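Beta-galactosidase (Marinomonas sp. ef1, PDB 6Y2K) hydrolyses terminal beta-D-galactose residues from beta-galactosides as a cold-active GH42 enzyme that assembles into a hexamer. Local coordinates at residues A[5-10]-A[22-27]; A[29-34]-A[346-351]; A[539-544]-A[589-594]; A[567-572]-A[577-582]. All blocks are in the same frame, centred on the assembly; numbering follows the deposited sequence.

Interaction 1: residues A[5-10]-A[22-27]; sequences VCYYPE and QHMRRI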
loop_
_atom_site.group_PDB
_atom_site.type_symbol
_atom_site.label_atom_id
_atom_site.label_comp_id
_atom_site.label_asym_id
_atom_site.label_seq_id
_atom_site.Cartn_x
_atom_site.Cartn_y
_atom_site.Cartn_z
ATOM N N VAL A 5 3.367 -14.480 -47.587
ATOM C CA VAL A 5 4.483 -14.778 -46.695
ATOM C C VAL A 5 5.789 -14.151 -47.186
ATOM O O VAL A 5 6.001 -14.009 -48.388
ATOM C CB VAL A 5 4.622 -16.304 -46.475
ATOM C CG1 VAL A 5 5.171 -17.006 -47.709
ATOM C CG2 VAL A 5 5.475 -16.601 -45.249
ATOM N N CYS A 6 6.646 -13.766 -46.237
ATOM C CA CYS A 6 8.002 -13.308 -46.521
ATOM C C CYS A 6 8.920 -14.528 -46.503
ATOM O O CYS A 6 8.903 -15.304 -45.547
ATOM C CB CYS A 6 8.448 -12.282 -45.476
ATOM S SG CYS A 6 7.370 -10.840 -45.404
ATOM N N TYR A 7 9.721 -14.683 -47.561
ATOM C CA TYR A 7 10.459 -15.920 -47.854
ATOM C C TYR A 7 11.908 -15.630 -48.260
ATOM O O TYR A 7 12.187 -14.616 -48.906
ATOM C CB TYR A 7 9.727 -16.647 -48.989
ATOM C CG TYR A 7 10.298 -17.977 -49.441
ATOM C CD1 TYR A 7 10.690 -18.951 -48.528
ATOM C CD2 TYR A 7 10.393 -18.280 -50.801
ATOM C CE1 TYR A 7 11.187 -20.181 -48.963
ATOM C CE2 TYR A 7 10.883 -19.502 -51.241
ATOM C CZ TYR A 7 11.277 -20.450 -50.329
ATOM O OH TYR A 7 11.761 -21.658 -50.780
ATOM N N TYR A 8 12.821 -16.523 -47.861
ATOM C CA TYR A 8 14.264 -16.391 -48.135
ATOM C C TYR A 8 14.806 -17.674 -48.773
ATOM O O TYR A 8 15.460 -18.471 -48.114
ATOM C CB TYR A 8 15.004 -15.984 -46.850
ATOM C CG TYR A 8 14.440 -14.657 -46.383
ATOM C CD1 TYR A 8 13.313 -14.615 -45.555
ATOM C CD2 TYR A 8 14.941 -13.461 -46.872
ATOM C CE1 TYR A 8 12.743 -13.415 -45.179
ATOM C CE2 TYR A 8 14.382 -12.249 -46.498
ATOM C CZ TYR A 8 13.281 -12.240 -45.649
ATOM O OH TYR A 8 12.713 -11.064 -45.284
ATOM N N PRO A 9 14.528 -17.881 -50.074
ATOM C CA PRO A 9 15.048 -19.082 -50.750
ATOM C C PRO A 9 16.578 -19.193 -50.668
ATOM O O PRO A 9 17.106 -20.301 -50.541
ATOM C CB PRO A 9 14.578 -18.913 -52.194
ATOM C CG PRO A 9 14.323 -17.464 -52.353
ATOM C CD PRO A 9 13.865 -16.969 -51.016
ATOM N N GLU A 10 17.265 -18.048 -50.678
ATOM C CA GLU A 10 18.718 -18.010 -50.494
ATOM C C GLU A 10 19.231 -18.513 -49.125
ATOM O O GLU A 10 20.442 -18.741 -48.965
ATOM C CB GLU A 10 19.279 -16.603 -50.821
ATOM C CG GLU A 10 19.109 -15.524 -49.749
ATOM C CD GLU A 10 17.800 -14.754 -49.800
ATOM O OE1 GLU A 10 16.765 -15.265 -50.319
ATOM O OE2 GLU A 10 17.813 -13.613 -49.284
ATOM N N GLN A 22 4.763 -25.557 -52.651
ATOM C CA GLN A 22 3.576 -26.428 -52.558
ATOM C C GLN A 22 2.902 -26.295 -51.187
ATOM O O GLN A 22 1.686 -26.159 -51.101
ATOM C CB GLN A 22 3.952 -27.893 -52.827
ATOM C CG GLN A 22 4.341 -28.157 -54.276
ATOM C CD GLN A 22 4.913 -29.545 -54.519
ATOM O OE1 GLN A 22 5.544 -30.150 -53.643
ATOM N NE2 GLN A 22 4.710 -30.047 -55.732
ATOM N N HIS A 23 3.715 -26.304 -50.137
ATOM C CA HIS A 23 3.249 -26.127 -48.760
ATOM C C HIS A 23 2.558 -24.751 -48.607
ATOM O O HIS A 23 1.449 -24.668 -48.080
ATOM C CB HIS A 23 4.435 -26.292 -47.795
ATOM C CG HIS A 23 4.053 -26.556 -46.370
ATOM N ND1 HIS A 23 4.959 -27.019 -45.442
ATOM C CD2 HIS A 23 2.878 -26.420 -45.712
ATOM C CE1 HIS A 23 4.360 -27.151 -44.273
ATOM N NE2 HIS A 23 3.095 -26.797 -44.409
ATOM N N MET A 24 3.176 -23.691 -49.117
ATOM C CA MET A 24 2.549 -22.357 -49.108
ATOM C C MET A 24 1.137 -22.380 -49.720
ATOM O O MET A 24 0.182 -21.860 -49.144
ATOM C CB MET A 24 3.418 -21.345 -49.871
ATOM C CG MET A 24 4.687 -20.934 -49.137
ATOM S SD MET A 24 5.848 -20.064 -50.204
ATOM C CE MET A 24 7.310 -20.090 -49.166
ATOM N N ARG A 25 1.028 -23.011 -50.881
ATOM C CA ARG A 25 -0.252 -23.136 -51.581
ATOM C C ARG A 25 -1.279 -23.871 -50.708
ATOM O O ARG A 25 -2.418 -23.417 -50.591
ATOM C CB ARG A 25 -0.065 -23.841 -52.937
ATOM C CG ARG A 25 -1.310 -23.903 -53.816
ATOM C CD ARG A 25 -1.024 -24.618 -55.135
ATOM N NE ARG A 25 -2.036 -24.310 -56.143
ATOM C CZ ARG A 25 -1.980 -24.705 -57.411
ATOM N NH1 ARG A 25 -0.955 -25.428 -57.845
ATOM N NH2 ARG A 25 -2.951 -24.373 -58.248
ATOM N N ARG A 26 -0.869 -24.976 -50.081
ATOM C CA ARG A 26 -1.773 -25.769 -49.224
ATOM C C ARG A 26 -2.378 -24.942 -48.094
ATOM O O ARG A 26 -3.544 -25.115 -47.760
ATOM C CB ARG A 26 -1.067 -26.996 -48.624
ATOM C CG ARG A 26 -0.747 -28.085 -49.644
ATOM C CD ARG A 26 -0.437 -29.439 -49.005
ATOM N NE ARG A 26 0.801 -29.484 -48.220
ATOM C CZ ARG A 26 2.039 -29.640 -48.708
ATOM N NH1 ARG A 26 3.074 -29.675 -47.866
ATOM N NH2 ARG A 26 2.270 -29.750 -50.020
ATOM N N ILE A 27 -1.575 -24.058 -47.511
ATOM C CA ILE A 27 -2.031 -23.169 -46.435
ATOM C C ILE A 27 -3.057 -22.143 -46.931
ATOM O O ILE A 27 -3.936 -21.744 -46.176
ATOM C CB ILE A 27 -0.823 -22.498 -45.728
ATOM C CG1 ILE A 27 -0.031 -23.561 -44.944
ATOM C CG2 ILE A 27 -1.260 -21.375 -44.791
ATOM C CD1 ILE A 27 1.393 -23.171 -44.617
#

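Interaction 2: residues A[29-34]-A[346-351]; sequences IQYVRV and AELVSY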
loop_
_atom_site.group_PDB
_atom_site.type_symbol
_atom_site.label_atom_id
_atom_site.label_comp_id
_atom_site.label_asym_id
_atom_site.label_seq_id
_atom_site.Cartn_x
_atom_site.Cartn_y
_atom_site.Cartn_z
ATOM N N ILE A 29 -1.706 -19.431 -48.953
ATOM C CA ILE A 29 -0.843 -18.301 -49.302
ATOM C C ILE A 29 -0.941 -18.045 -50.807
ATOM O O ILE A 29 -0.848 -18.983 -51.598
ATOM C CB ILE A 29 0.639 -18.590 -48.952
ATOM C CG1 ILE A 29 0.839 -18.857 -47.447
ATOM C CG2 ILE A 29 1.534 -17.444 -49.384
ATOM C CD1 ILE A 29 0.344 -17.757 -46.539
ATOM N N GLN A 30 -1.120 -16.779 -51.193
ATOM C CA GLN A 30 -1.202 -16.376 -52.604
ATOM C C GLN A 30 -0.065 -15.455 -53.075
ATOM O O GLN A 30 0.179 -15.370 -54.294
ATOM C CB GLN A 30 -2.547 -15.696 -52.871
ATOM C CG GLN A 30 -3.747 -16.619 -52.723
ATOM C CD GLN A 30 -5.053 -15.924 -53.052
ATOM O OE1 GLN A 30 -5.852 -15.607 -52.168
ATOM N NE2 GLN A 30 -5.272 -15.671 -54.337
ATOM N N TYR A 31 0.593 -14.751 -52.137
ATOM C CA TYR A 31 1.689 -13.823 -52.433
ATOM C C TYR A 31 2.932 -14.188 -51.627
ATOM O O TYR A 31 2.834 -14.613 -50.480
ATOM C CB TYR A 31 1.304 -12.383 -52.092
ATOM C CG TYR A 31 0.392 -11.732 -53.091
ATOM C CD1 TYR A 31 -0.945 -12.106 -53.175
ATOM C CD2 TYR A 31 0.852 -10.731 -53.943
ATOM C CE1 TYR A 31 -1.800 -11.515 -54.089
ATOM C CE2 TYR A 31 0.005 -10.125 -54.860
ATOM C CZ TYR A 31 -1.320 -10.525 -54.931
ATOM O OH TYR A 31 -2.184 -9.940 -55.830
ATOM N N VAL A 32 4.102 -14.004 -52.235
ATOM C CA VAL A 32 5.376 -14.325 -51.594
ATOM C C VAL A 32 6.381 -13.211 -51.863
ATOM O O VAL A 32 6.603 -12.851 -53.025
ATOM C CB VAL A 32 5.949 -15.658 -52.118
ATOM C CG1 VAL A 32 7.249 -16.017 -51.393
ATOM C CG2 VAL A 32 4.925 -16.775 -51.968
ATOM N N ARG A 33 6.995 -12.673 -50.803
ATOM C CA ARG A 33 8.041 -11.660 -50.962
ATOM C C ARG A 33 9.425 -12.316 -50.925
ATOM O O ARG A 33 9.691 -13.174 -50.086
ATOM C CB ARG A 33 7.938 -10.569 -49.894
ATOM C CG ARG A 33 8.828 -9.368 -50.174
ATOM C CD ARG A 33 8.945 -8.436 -48.982
ATOM N NE ARG A 33 9.596 -9.086 -47.846
ATOM C CZ ARG A 33 9.760 -8.533 -46.646
ATOM N NH1 ARG A 33 9.338 -7.292 -46.399
ATOM N NH2 ARG A 33 10.356 -9.229 -45.682
ATOM N N VAL A 34 10.291 -11.926 -51.863
ATOM C CA VAL A 34 11.695 -12.358 -51.867
ATOM C C VAL A 34 12.645 -11.228 -52.285
ATOM O O VAL A 34 12.228 -10.265 -52.934
ATOM C CB VAL A 34 11.942 -13.571 -52.811
ATOM C CG1 VAL A 34 11.022 -14.735 -52.457
ATOM C CG2 VAL A 34 11.788 -13.185 -54.274
ATOM N N ALA A 346 -7.357 -4.109 -45.437
ATOM C CA ALA A 346 -6.123 -4.672 -45.959
ATOM C C ALA A 346 -6.453 -5.640 -47.090
ATOM O O ALA A 346 -7.298 -6.521 -46.916
ATOM C CB ALA A 346 -5.350 -5.392 -44.868
ATOM N N GLU A 347 -5.811 -5.445 -48.245
ATOM C CA GLU A 347 -5.956 -6.354 -49.392
ATOM C C GLU A 347 -5.235 -7.662 -49.119
ATOM O O GLU A 347 -5.696 -8.736 -49.524
ATOM C CB GLU A 347 -5.344 -5.740 -50.655
ATOM C CG GLU A 347 -5.953 -4.420 -51.113
ATOM C CD GLU A 347 -5.312 -3.883 -52.393
ATOM O OE1 GLU A 347 -4.278 -4.422 -52.861
ATOM O OE2 GLU A 347 -5.840 -2.885 -52.934
ATOM N N LEU A 348 -4.093 -7.549 -48.443
ATOM C CA LEU A 348 -3.154 -8.644 -48.262
ATOM C C LEU A 348 -2.588 -8.592 -46.850
ATOM O O LEU A 348 -2.243 -7.519 -46.391
ATOM C CB LEU A 348 -2.016 -8.475 -49.265
ATOM C CG LEU A 348 -0.821 -9.418 -49.175
ATOM C CD1 LEU A 348 -1.278 -10.843 -49.449
ATOM C CD2 LEU A 348 0.244 -8.971 -50.163
ATOM N N VAL A 349 -2.502 -9.744 -46.183
ATOM C CA VAL A 349 -1.749 -9.891 -44.936
ATOM C C VAL A 349 -0.652 -10.927 -45.157
ATOM O O VAL A 349 -0.944 -12.105 -45.398
ATOM C CB VAL A 349 -2.661 -10.323 -43.769
ATOM C CG1 VAL A 349 -1.852 -10.717 -42.534
ATOM C CG2 VAL A 349 -3.635 -9.199 -43.444
ATOM N N SER A 350 0.599 -10.482 -45.075
ATOM C CA SER A 350 1.760 -11.328 -45.321
ATOM C C SER A 350 2.526 -11.566 -44.015
ATOM O O SER A 350 2.849 -10.613 -43.305
ATOM C CB SER A 350 2.646 -10.693 -46.412
ATOM O OG SER A 350 3.945 -11.252 -46.452
ATOM N N TYR A 351 2.808 -12.829 -43.713
ATOM C CA TYR A 351 3.532 -13.183 -42.498
ATOM C C TYR A 351 5.040 -13.112 -42.713
ATOM O O TYR A 351 5.509 -12.941 -43.838
ATOM C CB TYR A 351 3.133 -14.582 -42.025
ATOM C CG TYR A 351 1.643 -14.770 -41.854
ATOM C CD1 TYR A 351 0.988 -14.292 -40.727
ATOM C CD2 TYR A 351 0.891 -15.426 -42.820
ATOM C CE1 TYR A 351 -0.375 -14.461 -40.566
ATOM C CE2 TYR A 351 -0.471 -15.600 -42.668
ATOM C CZ TYR A 351 -1.099 -15.116 -41.540
ATOM O OH TYR A 351 -2.455 -15.287 -41.385
#

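Interaction 3: residues A[539-544]-A[589-594]; sequences GRWGAG and KASLAK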
loop_
_atom_site.group_PDB
_atom_site.type_symbol
_atom_site.label_atom_id
_atom_site.label_comp_id
_atom_site.label_asym_id
_atom_site.label_seq_id
_atom_site.Cartn_x
_atom_site.Cartn_y
_atom_site.Cartn_z
ATOM N N GLY A 539 -18.404 20.628 -15.998
ATOM C CA GLY A 539 -19.105 21.363 -17.051
ATOM C C GLY A 539 -20.293 20.634 -17.630
ATOM O O GLY A 539 -20.674 19.564 -17.150
ATOM N N ARG A 540 -20.886 21.237 -18.660
ATOM C CA ARG A 540 -22.039 20.673 -19.363
ATOM C C ARG A 540 -21.894 19.215 -19.771
ATOM O O ARG A 540 -22.858 18.469 -19.687
ATOM C CB ARG A 540 -22.328 21.458 -20.645
ATOM C CG ARG A 540 -23.019 22.777 -20.422
ATOM C CD ARG A 540 -24.518 22.587 -20.259
ATOM N NE ARG A 540 -25.086 23.780 -19.635
ATOM C CZ ARG A 540 -26.178 23.813 -18.875
ATOM N NH1 ARG A 540 -26.880 22.710 -18.613
ATOM N NH2 ARG A 540 -26.568 24.982 -18.358
ATOM N N TRP A 541 -20.716 18.825 -20.253
ATOM C CA TRP A 541 -20.536 17.501 -20.869
ATOM C C TRP A 541 -19.929 16.407 -19.994
ATOM O O TRP A 541 -19.934 15.247 -20.402
ATOM C CB TRP A 541 -19.735 17.616 -22.172
ATOM C CG TRP A 541 -20.516 18.168 -23.328
ATOM C CD1 TRP A 541 -21.836 18.547 -23.346
ATOM C CD2 TRP A 541 -20.031 18.357 -24.653
ATOM N NE1 TRP A 541 -22.188 18.978 -24.603
ATOM C CE2 TRP A 541 -21.096 18.874 -25.423
ATOM C CE3 TRP A 541 -18.792 18.151 -25.266
ATOM C CZ2 TRP A 541 -20.957 19.195 -26.765
ATOM C CZ3 TRP A 541 -18.656 18.466 -26.602
ATOM C CH2 TRP A 541 -19.736 18.979 -27.339
ATOM N N GLY A 542 -19.422 16.743 -18.815
ATOM C CA GLY A 542 -18.878 15.716 -17.929
ATOM C C GLY A 542 -17.954 16.245 -16.863
ATOM O O GLY A 542 -17.743 17.461 -16.748
ATOM N N ALA A 543 -17.409 15.303 -16.091
ATOM C CA ALA A 543 -16.421 15.578 -15.060
ATOM C C ALA A 543 -15.283 14.559 -15.132
ATOM O O ALA A 543 -15.461 13.427 -15.576
ATOM C CB ALA A 543 -17.068 15.531 -13.685
ATOM N N GLY A 544 -14.117 14.983 -14.678
ATOM C CA GLY A 544 -12.922 14.162 -14.718
ATOM C C GLY A 544 -11.702 15.010 -14.438
ATOM O O GLY A 544 -11.778 15.969 -13.663
ATOM N N LYS A 589 -14.136 10.312 -24.195
ATOM C CA LYS A 589 -15.314 9.559 -24.625
ATOM C C LYS A 589 -16.611 10.358 -24.483
ATOM O O LYS A 589 -17.429 10.363 -25.413
ATOM C CB LYS A 589 -15.397 8.217 -23.913
ATOM C CG LYS A 589 -14.372 7.223 -24.438
ATOM C CD LYS A 589 -14.500 5.856 -23.792
ATOM C CE LYS A 589 -14.189 5.919 -22.308
ATOM N NZ LYS A 589 -13.622 4.642 -21.808
ATOM N N ALA A 590 -16.785 11.053 -23.354
ATOM C CA ALA A 590 -17.965 11.908 -23.157
ATOM C C ALA A 590 -18.091 12.936 -24.284
ATOM O O ALA A 590 -19.173 13.100 -24.860
ATOM C CB ALA A 590 -17.929 12.611 -21.805
ATOM N N SER A 591 -16.975 13.596 -24.599
ATOM C CA SER A 591 -16.936 14.659 -25.610
ATOM C C SER A 591 -17.164 14.093 -27.017
ATOM O O SER A 591 -17.944 14.651 -27.787
ATOM C CB SER A 591 -15.606 15.434 -25.540
ATOM O OG SER A 591 -15.372 15.974 -24.238
ATOM N N LEU A 592 -16.503 12.977 -27.339
ATOM C CA LEU A 592 -16.659 12.343 -28.654
ATOM C C LEU A 592 -18.074 11.796 -28.881
ATOM O O LEU A 592 -18.576 11.846 -30.008
ATOM C CB LEU A 592 -15.596 11.259 -28.879
ATOM C CG LEU A 592 -14.177 11.830 -29.065
ATOM C CD1 LEU A 592 -13.113 10.765 -28.864
ATOM C CD2 LEU A 592 -14.007 12.501 -30.421
ATOM N N ALA A 593 -18.719 11.311 -27.815
ATOM C CA ALA A 593 -20.112 10.876 -27.877
ATOM C C ALA A 593 -21.056 12.048 -28.201
ATOM O O ALA A 593 -21.937 11.913 -29.053
ATOM C CB ALA A 593 -20.526 10.191 -26.580
ATOM N N LYS A 594 -20.848 13.189 -27.551
ATOM C CA LYS A 594 -21.628 14.399 -27.849
ATOM C C LYS A 594 -21.402 14.885 -29.272
ATOM O O LYS A 594 -22.354 15.214 -29.985
ATOM C CB LYS A 594 -21.300 15.531 -26.868
ATOM C CG LYS A 594 -21.908 15.355 -25.488
ATOM C CD LYS A 594 -23.397 15.676 -25.500
ATOM C CE LYS A 594 -24.019 15.508 -24.126
ATOM N NZ LYS A 594 -25.456 15.858 -24.186
#

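Interaction 4: residues A[567-572]-A[577-582]; sequences NPVLMG and YYLGSC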
loop_
_atom_site.group_PDB
_atom_site.type_symbol
_atom_site.label_atom_id
_atom_site.label_comp_id
_atom_site.label_asym_id
_atom_site.label_seq_id
_atom_site.Cartn_x
_atom_site.Cartn_y
_atom_site.Cartn_z
ATOM N N ASN A 567 -11.829 28.388 -16.078
ATOM C CA ASN A 567 -11.090 28.611 -17.335
ATOM C C ASN A 567 -11.581 27.601 -18.374
ATOM O O ASN A 567 -11.796 26.438 -18.046
ATOM C CB ASN A 567 -9.561 28.510 -17.126
ATOM C CG ASN A 567 -8.763 28.384 -18.432
ATOM O OD1 ASN A 567 -8.630 29.334 -19.202
ATOM N ND2 ASN A 567 -8.192 27.210 -18.653
ATOM N N PRO A 568 -11.773 28.043 -19.637
ATOM C CA PRO A 568 -12.237 27.109 -20.667
ATOM C C PRO A 568 -11.325 25.907 -20.926
ATOM O O PRO A 568 -10.115 26.074 -21.065
ATOM C CB PRO A 568 -12.306 27.985 -21.924
ATOM C CG PRO A 568 -12.540 29.359 -21.416
ATOM C CD PRO A 568 -11.763 29.435 -20.140
ATOM N N VAL A 569 -11.927 24.719 -20.971
ATOM C CA VAL A 569 -11.249 23.476 -21.353
ATOM C C VAL A 569 -11.755 23.003 -22.721
ATOM O O VAL A 569 -10.958 22.740 -23.613
ATOM C CB VAL A 569 -11.418 22.381 -20.272
ATOM C CG1 VAL A 569 -11.005 20.996 -20.784
ATOM C CG2 VAL A 569 -10.615 22.753 -19.035
ATOM N N LEU A 570 -13.069 22.890 -22.883
ATOM C CA LEU A 570 -13.664 22.575 -24.187
ATOM C C LEU A 570 -14.757 23.600 -24.468
ATOM O O LEU A 570 -15.609 23.850 -23.618
ATOM C CB LEU A 570 -14.183 21.137 -24.197
ATOM C CG LEU A 570 -15.004 20.598 -25.384
ATOM C CD1 LEU A 570 -14.458 21.005 -26.727
ATOM C CD2 LEU A 570 -15.085 19.079 -25.306
ATOM N N MET A 571 -14.703 24.209 -25.646
ATOM C CA MET A 571 -15.564 25.343 -25.989
ATOM C C MET A 571 -15.986 25.275 -27.439
ATOM O O MET A 571 -15.252 24.762 -28.286
ATOM C CB MET A 571 -14.833 26.671 -25.720
ATOM C CG MET A 571 -13.565 26.902 -26.558
ATOM S SD MET A 571 -12.115 27.455 -25.638
ATOM C CE MET A 571 -11.761 26.000 -24.652
ATOM N N GLY A 572 -17.158 25.820 -27.726
ATOM C CA GLY A 572 -17.676 25.847 -29.085
ATOM C C GLY A 572 -19.187 25.842 -29.151
ATOM O O GLY A 572 -19.872 25.868 -28.129
ATOM N N TYR A 577 -15.656 23.177 -32.523
ATOM C CA TYR A 577 -15.231 23.055 -31.117
ATOM C C TYR A 577 -13.709 23.086 -31.002
ATOM O O TYR A 577 -13.011 22.613 -31.901
ATOM C CB TYR A 577 -15.798 21.761 -30.504
ATOM C CG TYR A 577 -17.310 21.730 -30.574
ATOM C CD1 TYR A 577 -17.966 21.338 -31.744
ATOM C CD2 TYR A 577 -18.087 22.153 -29.497
ATOM C CE1 TYR A 577 -19.350 21.349 -31.830
ATOM C CE2 TYR A 577 -19.473 22.159 -29.563
ATOM C CZ TYR A 577 -20.098 21.757 -30.733
ATOM O OH TYR A 577 -21.472 21.768 -30.817
ATOM N N TYR A 578 -13.222 23.684 -29.914
ATOM C CA TYR A 578 -11.805 23.712 -29.559
ATOM C C TYR A 578 -11.597 23.116 -28.159
ATOM O O TYR A 578 -12.316 23.465 -27.212
ATOM C CB TYR A 578 -11.243 25.143 -29.573
ATOM C CG TYR A 578 -9.758 25.187 -29.266
ATOM C CD1 TYR A 578 -8.822 24.891 -30.252
ATOM C CD2 TYR A 578 -9.288 25.472 -27.978
ATOM C CE1 TYR A 578 -7.459 24.894 -29.968
ATOM C CE2 TYR A 578 -7.925 25.490 -27.692
ATOM C CZ TYR A 578 -7.016 25.193 -28.688
ATOM O OH TYR A 578 -5.661 25.199 -28.433
ATOM N N LEU A 579 -10.590 22.248 -28.042
ATOM C CA LEU A 579 -10.178 21.649 -26.775
ATOM C C LEU A 579 -8.788 22.172 -26.432
ATOM O O LEU A 579 -7.863 22.019 -27.222
ATOM C CB LEU A 579 -10.166 20.123 -26.913
ATOM C CG LEU A 579 -9.573 19.255 -25.789
ATOM C CD1 LEU A 579 -10.341 19.438 -24.490
ATOM C CD2 LEU A 579 -9.568 17.795 -26.212
ATOM N N GLY A 580 -8.640 22.763 -25.252
ATOM C CA GLY A 580 -7.398 23.412 -24.835
ATOM C C GLY A 580 -6.562 22.676 -23.798
ATOM O O GLY A 580 -5.451 23.111 -23.502
ATOM N N SER A 581 -7.088 21.587 -23.226
ATOM C CA SER A 581 -6.331 20.753 -22.283
ATOM C C SER A 581 -6.437 19.284 -22.662
ATOM O O SER A 581 -7.434 18.875 -23.280
ATOM C CB SER A 581 -6.838 20.949 -20.851
ATOM O OG SER A 581 -6.714 22.308 -20.430
ATOM N N CYS A 582 -5.413 18.501 -22.303
ATOM C CA CYS A 582 -5.408 17.056 -22.564
ATOM C C CYS A 582 -6.257 16.322 -21.518
ATOM O O CYS A 582 -5.767 15.795 -20.511
ATOM C CB CYS A 582 -3.987 16.492 -22.666
ATOM S SG CYS A 582 -3.056 17.192 -24.057
HETATM O O HOH W 1 -7.694 24.666 -21.334
#

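Interaction 1: residues A[5-10]-A[22-27]
Met-24 leaves its helix with CG anti to the carbonyl carbon (chi1 -73°) and runs on extended to its methyl, while the Tyr-7 side chain, its CG anti to the backbone N (chi1 -179°), swings out to meet it. The contact lies inside the first beta-alpha-beta unit of the TIM barrel, where helix 17-27 packs on the outside of strand 2-6 and its continuation. Met-24 CE sits over the middle of the Tyr-7 ring, 3.7 Å from the ring centroid and only 13° off the normal, a CH-pi contact across the face. SD follows in nearly the same direction but stands 5.0 Å from that centroid, which makes this a Met-aromatic contact carried mainly by the methyl. The opposite face of the ring is backed by Pro-9 N, 4.0 Å above the ring plane, leaving the aromatic group clasped between helix and chain. Its hydroxyl is tied to Asp-20, one turn before Met-24 on the same helix, so the ring is anchored at its far end as well. A leucine in place of Tyr-7 would probably leave the Met-24 methyl without its aromatic platform and Asp-20 without its hydroxyl partner. Both side chains are buried, and Met-24 also rests on Val-32 of the next strand. Val-5 flanks the thioether, its CG1 lying 4.0 Å from Met-24 SD.

Interaction 2: residues A[29-34]-A[346-351]
Leu-348 meets Tyr-31 obliquely, the two side chains slanting past one another with both leucine methyls set against the root of the aromatic group. CD1 of Leu-348 approaches Tyr-31 CD1 at 3.9 Å, and Leu-348 CD2 lies 4.0 Å from Tyr-31 CG, so the leucine fork meets the tyrosine at CB, CG and CD1. CG of Leu-348 is anti to its backbone N (chi1 173°), which carries the fork inward from its strand. These are strands 29-34 and 348-352 of the eight-stranded TIM barrel, the second and the last, which are not neighbours: strand 2-6 runs between them and bonds to both. The two strands therefore meet through side chains alone, Tyr-31 and Leu-348 both pointing inward and touching within the barrel. A second approach is loose and tentative, since it rests on one of two modelled conformers of Ile-29: there CD1 of Ile-29 comes to the edge of the Tyr-351 ring, near its plane. The phenol end of Tyr-351 is directed to Thr-338 on helix 333-343, to which its hydroxyl is hydrogen-bonded. Around the main pair, Tyr-31 also touches Lys-67 and Leu-348 touches Ile-69, both of strand 67-71.

Interaction 3: residues A[539-544]-A[589-594]
CH-pi packing dominates where the Lys-594 chain lies over one face of the Trp-541 indole. CG of Lys-594 stands 3.5 Å from the centroid of the five-membered ring, 7° off its normal, and CB of the same lysine lies 3.6 Å from Trp-541 CE2, near the bond shared by the two rings. The lysine bends at chi2 (-76°), which turns its outer methylenes along the pyrrole side: CD is 3.6 Å from Trp-541 NE1, and CE comes near CD1. Replacing Trp-541 with an alanine would probably strip the Lys-594 methylenes of the flat surface they lie on and open a gap between loop and helix. In the beta-galactosidase trimerisation domain, this joins the loop between strands 536-538 and 544-547 to helix 585-598, which packs against the mixed sheet. Lesser van der Waals contacts complete the join. Ala-590 CB rests 3.6 Å from the Trp-541 carbonyl O, one helical turn before Lys-594, and Ser-591 approaches the benzene side of the indole obliquely, its CA 4.0 Å from Trp-541 CE3. Polar bonding of the serine is directed back into its own helix, OG pairing with Leu-587 O. At the subunit boundary, Lys-594 packs on Glu-597 of a neighbouring subunit, and Arg-540 on Tyr-604 of that same subunit.

Interaction 4: residues A[567-572]-A[577-582]
Met-571 and Tyr-578 form the hydrogen-bonded antiparallel pair of this beta hairpin, with Tyr-578 N donating to Met-571 O at 2.8 Å and Met-571 N returning a bond to Tyr-578 O at 3.0 Å. A third, nearly straight bond (174°) runs from Gly-580 N to Val-569 O over 2.8 Å. On the sheet face carrying this pair, the two side chains lie side by side and point the same way. Met-571 holds CG between its backbone N and carbonyl carbon (chi1 63°) and bends twice further on, bringing SD to the edge of the Tyr-578 ring, 4.2 Å from CD2, a Met-aromatic contact. On the other face, Leu-570 CB meets Leu-579 CD1 at 4.2 Å, while the Tyr-577 ring lies obliquely along Gly-572, its CE2 3.7 Å from the glycine C; a CB there would clash with the ring. A water links Pro-568 O, to which it donates, with Ser-581 OG, bridging the strands beyond their last direct bond. Further out, the hydroxyl of Tyr-578 is fixed by Glu-551 and that of Tyr-577 by Gly-574 O in the hairpin turn. Val-569 and Leu-570 both face Leu-561, forming a classic beta bulge. The hairpin thus sits within the mixed sheet, strand 559-563 flanking 568-573 and strand 490-493 flanking 576-579.

Overall arrangement
Two pairs of contacts mark two domains. Interactions 1 and 2, centres 10 Å apart, share the TIM barrel: strand 2-6 bonds to both 29-34 and 348-352, so the first, second and last strands close the barrel there. Interaction 1 closes before interaction 2 opens, helix 17-27 leading directly into strand 29-34, and both precede interactions 3 and 4. These lie 11 Å apart in the trimerisation domain, interaction 4 nested inside the loop that interaction 3 closes; they touch where Leu-570 meets Trp-541 and Ser-591. Between the pairs, centres are 42 to 53 Å apart without touching. Interaction 3 lies beside a neighbouring subunit, consistent with the role in the domain's name.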